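PDB 5AEE: alpha-glucosidase YIHQ from Escherichia coli, which hydrolyses sulfoquinovosyl diacylglycerides and simpler alpha-sulfoquinovosides such as sulfoquinovosyl glycerol, releasing sulfoquinovose for sulfoglycolysis. Local coordinates for residues G143-L148 and N204-A209; L259-G264 and T536-R541. The protein carries 1 engineered substitution. All coordinates share one frame; numbering follows the deposited sequence.

Both segments of contact 1 precede those of contact 2 in the sequence, and the two contacts share no strand or helix. The pairing of G143-L148 with N204-A209 belongs to the beta-rich N-terminal domain, which resembles galactose mutarotase; that of L259-G264 with T536-R541 belongs to the catalytic TIM barrel. Their centres lie about 37 Å apart, on opposite sides of the chain's centre, and their nearest atoms are about 24 Å from each other. Contact 1 adds a short strand beside strand 203-209, away from the annotated sites. Contact 2 brings the first and last strands of the barrel together, and from it H537 reaches the bound sulfoquinovoside.

Contact 1: residues G143-L148 and N204-A209; sequences GKPFPL and NFDFSA
Strands 145-148 and 204-209 run antiparallel, their axes 169° apart and 4.5 Å at closest approach. F146 and F205 form the hydrogen-bonded pair: F146 N donates to F205 O at 2.8 Å. In return, F205 N donates to F146 O at 2.9 Å. Beyond P145, F207 N bonds to K144 O and G143 N to F207 O. P145 and P147, in non-hydrogen-bonded positions opposite D206 and N204, lose no bond. In the galactose mutarotase-like domain this short strand borders strand 203-209, whose other flank pairs with strand 212-217.

One face carries the aromatics. L148 CD1 sits 3.7 Å from the centroid of the F205 ring, 7° off its normal, a CH-pi contact over the face. The F146 and F207 side chains cross at about a right angle, F146 CD1 lying 4.1 Å from F207 CD2, at the edge of the F207 ring; Y177 packs edge-to-face with F146, and F187 with F207.

On the opposite face the N204 amide runs alongside the P147 ring, N204 ND2 lying 4.0 Å from P147 CG. N204 OD1 is buried against P145 CB, 3.7 Å away, with no polar partner in the model. D206, whose chi1 of -165° swings CG away from its own N, brings OD1 to S208: S208 N closes an Asx turn on D206 OD1, and S208 OG donates to the same oxygen on its syn side.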
# COMPACT_ATOMS: atom_id res chain seq x y z
N GLY A 143 5.57 6.97 -18.73
CA GLY A 143 6.04 6.18 -19.84
C GLY A 143 5.37 4.81 -19.89
O GLY A 143 5.70 4.04 -20.75
N LYS A 144 4.47 4.48 -18.96
CA LYS A 144 3.85 3.14 -18.93
C LYS A 144 2.39 3.25 -18.59
O LYS A 144 2.02 4.18 -17.92
CB LYS A 144 4.47 2.25 -17.84
CG LYS A 144 5.95 2.07 -17.95
CD LYS A 144 6.26 1.05 -19.01
CE LYS A 144 6.57 -0.35 -18.43
NZ LYS A 144 6.77 -1.33 -19.55
N PRO A 145 1.59 2.22 -18.93
CA PRO A 145 0.21 2.07 -18.44
C PRO A 145 0.15 1.28 -17.11
O PRO A 145 0.93 0.34 -16.91
CB PRO A 145 -0.45 1.27 -19.55
CG PRO A 145 0.64 0.43 -20.07
CD PRO A 145 1.93 1.17 -19.91
N PHE A 146 -0.75 1.67 -16.25
CA PHE A 146 -1.03 0.98 -15.03
C PHE A 146 -2.53 0.65 -14.93
O PHE A 146 -3.37 1.54 -14.57
CB PHE A 146 -0.57 1.83 -13.88
CG PHE A 146 0.89 1.98 -13.84
CD1 PHE A 146 1.52 2.94 -14.62
CD2 PHE A 146 1.67 1.12 -13.05
CE1 PHE A 146 2.87 3.02 -14.62
CE2 PHE A 146 3.02 1.22 -13.05
CZ PHE A 146 3.64 2.17 -13.85
N PRO A 147 -2.89 -0.63 -15.23
CA PRO A 147 -4.15 -1.25 -14.84
C PRO A 147 -4.28 -1.13 -13.31
O PRO A 147 -3.29 -1.24 -12.64
CB PRO A 147 -3.94 -2.72 -15.23
CG PRO A 147 -2.94 -2.72 -16.32
CD PRO A 147 -2.03 -1.56 -16.00
N LEU A 148 -5.47 -0.81 -12.83
CA LEU A 148 -5.73 -0.56 -11.41
C LEU A 148 -6.82 -1.53 -10.96
O LEU A 148 -8.03 -1.28 -11.10
CB LEU A 148 -6.18 0.87 -11.20
CG LEU A 148 -5.18 1.97 -11.63
CD1 LEU A 148 -5.76 3.36 -11.46
CD2 LEU A 148 -3.85 1.86 -10.93
N ASN A 204 -7.60 1.75 -16.27
CA ASN A 204 -6.26 1.68 -16.70
C ASN A 204 -5.79 3.14 -16.84
O ASN A 204 -6.32 3.86 -17.66
CB ASN A 204 -6.19 0.95 -18.03
CG ASN A 204 -4.78 0.70 -18.47
OD1 ASN A 204 -3.89 1.51 -18.24
ND2 ASN A 204 -4.58 -0.41 -19.14
N PHE A 205 -4.78 3.54 -16.06
CA PHE A 205 -4.15 4.87 -16.20
C PHE A 205 -2.92 4.79 -17.04
O PHE A 205 -1.91 4.19 -16.64
CB PHE A 205 -3.82 5.46 -14.86
CG PHE A 205 -4.99 6.03 -14.13
CD1 PHE A 205 -6.31 5.71 -14.46
CD2 PHE A 205 -4.77 6.85 -13.02
CE1 PHE A 205 -7.35 6.23 -13.73
CE2 PHE A 205 -5.82 7.38 -12.30
CZ PHE A 205 -7.10 7.07 -12.64
N ASP A 206 -3.04 5.30 -18.26
CA ASP A 206 -1.97 5.24 -19.25
C ASP A 206 -1.11 6.52 -19.28
O ASP A 206 -1.58 7.61 -19.70
CB ASP A 206 -2.52 5.01 -20.63
CG ASP A 206 -1.44 4.58 -21.61
OD1 ASP A 206 -0.23 4.71 -21.31
OD2 ASP A 206 -1.80 4.08 -22.68
N PHE A 207 0.15 6.35 -18.85
CA PHE A 207 1.08 7.46 -18.73
C PHE A 207 2.16 7.40 -19.78
O PHE A 207 3.23 8.03 -19.64
CB PHE A 207 1.67 7.56 -17.32
CG PHE A 207 0.63 7.75 -16.26
CD1 PHE A 207 -0.17 8.92 -16.25
CD2 PHE A 207 0.48 6.84 -15.23
CE1 PHE A 207 -1.10 9.12 -15.26
CE2 PHE A 207 -0.49 7.03 -14.27
CZ PHE A 207 -1.28 8.19 -14.27
N SER A 208 1.85 6.79 -20.90
CA SER A 208 2.93 6.56 -21.84
C SER A 208 2.99 7.53 -23.00
O SER A 208 4.02 7.57 -23.63
CB SER A 208 2.95 5.12 -22.30
OG SER A 208 1.74 4.85 -22.89
N ALA A 209 1.94 8.28 -23.30
CA ALA A 209 2.01 9.21 -24.43
C ALA A 209 2.63 10.50 -23.89
O ALA A 209 2.19 10.99 -22.84
CB ALA A 209 0.63 9.48 -25.03

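Contact 2: residues L259-G264 and T536-R541; sequences LGIQGG and THEGNR. With NSQ (4-nitrophenyl alpha-D-6-sulfoquinovoside), chain E.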
# COMPACT_ATOMS: atom_id res chain seq x y z
N LEU A 259 8.78 -9.09 17.13
CA LEU A 259 9.23 -10.43 16.70
C LEU A 259 8.10 -11.25 16.13
O LEU A 259 7.17 -11.57 16.85
CB LEU A 259 9.88 -11.18 17.89
CG LEU A 259 11.07 -10.52 18.53
CD1 LEU A 259 11.51 -11.32 19.76
CD2 LEU A 259 12.22 -10.36 17.54
N GLY A 260 8.17 -11.57 14.83
CA GLY A 260 7.31 -12.56 14.20
C GLY A 260 7.70 -13.99 14.61
O GLY A 260 8.82 -14.45 14.35
N ILE A 261 6.84 -14.61 15.41
CA ILE A 261 7.06 -15.93 15.97
C ILE A 261 5.76 -16.73 15.78
O ILE A 261 4.69 -16.19 15.88
CB ILE A 261 7.48 -15.91 17.47
CG1 ILE A 261 8.70 -15.02 17.71
CG2 ILE A 261 7.84 -17.30 17.92
CD1 ILE A 261 8.91 -14.73 19.19
N GLN A 262 5.90 -18.02 15.48
CA GLN A 262 4.81 -18.96 15.44
C GLN A 262 5.19 -20.17 16.29
O GLN A 262 6.37 -20.34 16.61
CB GLN A 262 4.56 -19.42 14.00
CG GLN A 262 4.01 -18.32 13.11
CD GLN A 262 3.67 -18.80 11.71
OE1 GLN A 262 2.53 -18.99 11.39
NE2 GLN A 262 4.68 -18.98 10.91
N GLY A 263 4.24 -21.04 16.57
CA GLY A 263 4.56 -22.33 17.20
C GLY A 263 4.22 -22.34 18.69
O GLY A 263 4.63 -23.22 19.42
N GLY A 264 3.56 -21.31 19.18
CA GLY A 264 3.00 -21.41 20.55
C GLY A 264 3.70 -20.63 21.61
O GLY A 264 4.74 -20.00 21.43
N THR A 536 9.48 -8.42 12.20
CA THR A 536 9.94 -9.57 11.45
C THR A 536 8.81 -10.51 11.02
O THR A 536 7.66 -10.38 11.44
CB THR A 536 11.03 -10.40 12.19
OG1 THR A 536 10.46 -11.19 13.22
CG2 THR A 536 12.12 -9.49 12.75
N HIS A 537 9.16 -11.41 10.10
CA HIS A 537 8.26 -12.49 9.63
C HIS A 537 9.08 -13.74 9.47
O HIS A 537 10.17 -13.68 8.89
CB HIS A 537 7.67 -12.13 8.25
CG HIS A 537 6.32 -12.69 7.99
ND1 HIS A 537 5.98 -13.97 8.30
CD2 HIS A 537 5.24 -12.15 7.40
CE1 HIS A 537 4.75 -14.22 7.91
NE2 HIS A 537 4.27 -13.13 7.37
N GLU A 538 8.49 -14.88 9.83
CA GLU A 538 9.06 -16.19 9.58
C GLU A 538 9.06 -16.55 8.09
O GLU A 538 9.94 -17.26 7.69
CB GLU A 538 8.44 -17.23 10.39
CG GLU A 538 8.73 -17.02 11.89
CD GLU A 538 8.27 -18.16 12.72
OE1 GLU A 538 7.53 -19.06 12.19
OE2 GLU A 538 8.64 -18.14 13.92
N GLY A 539 8.15 -15.97 7.30
CA GLY A 539 7.89 -16.38 5.94
C GLY A 539 6.91 -17.58 5.94
O GLY A 539 6.55 -18.14 7.01
N ASN A 540 6.56 -18.03 4.75
CA ASN A 540 5.59 -19.14 4.63
C ASN A 540 6.16 -20.51 4.92
O ASN A 540 5.42 -21.45 5.20
CB ASN A 540 4.92 -19.19 3.32
CG ASN A 540 5.86 -19.26 2.20
OD1 ASN A 540 6.70 -18.36 2.02
ND2 ASN A 540 5.67 -20.20 1.34
N ARG A 541 7.48 -20.58 4.92
CA ARG A 541 8.22 -21.82 5.22
C ARG A 541 9.27 -21.49 6.19
O ARG A 541 10.46 -21.28 5.83
CB ARG A 541 8.79 -22.41 3.95
CG ARG A 541 7.71 -23.07 3.16
CD ARG A 541 8.21 -23.56 1.83
NE ARG A 541 7.08 -23.87 0.98
CZ ARG A 541 7.19 -24.21 -0.31
NH1 ARG A 541 8.36 -24.28 -0.89
NH2 ARG A 541 6.10 -24.48 -1.03
O12 NSQ E . -2.69 -16.58 4.46
S10 NSQ E . -1.89 -16.94 5.66
O13 NSQ E . -2.61 -17.47 6.84
O11 NSQ E . -0.79 -17.80 5.21
C6 NSQ E . -1.17 -15.51 6.30
C5 NSQ E . -0.23 -14.75 5.37
O5 NSQ E . -1.14 -14.07 4.44
C1 NSQ E . -0.58 -13.11 3.59
C2 NSQ E . 0.27 -12.09 4.37
O2 NSQ E . 0.76 -11.17 3.43
C3 NSQ E . 1.34 -12.83 5.16
O3 NSQ E . 2.18 -11.96 5.88
C4 NSQ E . 0.71 -13.81 6.13
O4 NSQ E . 1.78 -14.55 6.79
O1 NSQ E . 0.22 -13.87 2.68
C25 NSQ E . -0.44 -14.55 1.73
C26 NSQ E . -1.23 -13.84 0.81
C27 NSQ E . -1.94 -14.56 -0.11
C28 NSQ E . -1.80 -15.94 -0.17
N32 NSQ E . -2.59 -16.65 -1.11
O33 NSQ E . -2.78 -17.88 -0.93
O34 NSQ E . -3.25 -16.00 -1.99
C29 NSQ E . -1.02 -16.61 0.77
C30 NSQ E . -0.32 -15.90 1.73
O HOH W 1 10.25 -13.57 12.33
O HOH W 2 10.60 -16.58 14.73
O HOH W 3 4.42 -19.44 8.19
O HOH W 4 9.10 -20.16 15.59
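At the closure of the TIM barrel, where strand 257-260 lies parallel to strand 534-536, T536 OG1 accepts a hydrogen bond from G260 N at 2.8 Å. Its hydroxyl is put there by a chi1 of 76°, which sets OG1 between the backbone N and the carbonyl carbon. The two backbones come close: G260 CA is 3.5 Å from T536 O in a CA-H...O contact, made possible by the absence of a side chain at G260.

Past the strand ends, E538 stretches across to Q262 and is held at both carboxylate oxygens. E538 OE1 accepts from Q262 NE2 at 3.1 Å, the donor standing above the carboxylate plane although the acceptor lies close to the amide plane; the two planes are 62° apart. E538 OE2 accepts from Q262 N at 3.2 Å, again from above the carboxylate. Two waters donate to E538 OE2 as well, bridging it to G260 O and Q262 O, so several donors probably stabilise the negative charge of this buried group. The amide's other end, Q262 OE1, accepts from Q288, itself a substrate-binding residue.

Between T536 and E538, H537 turns the opposite way into the ligand pocket. H537 NE2 donates to O4 of the bound 4-nitrophenyl sulfoquinovoside at 2.9 Å. The ligand's O3, at the ring edge and in the imidazole plane, is 2.8 Å from H537 NE2, in a hydrogen bond that could run either way.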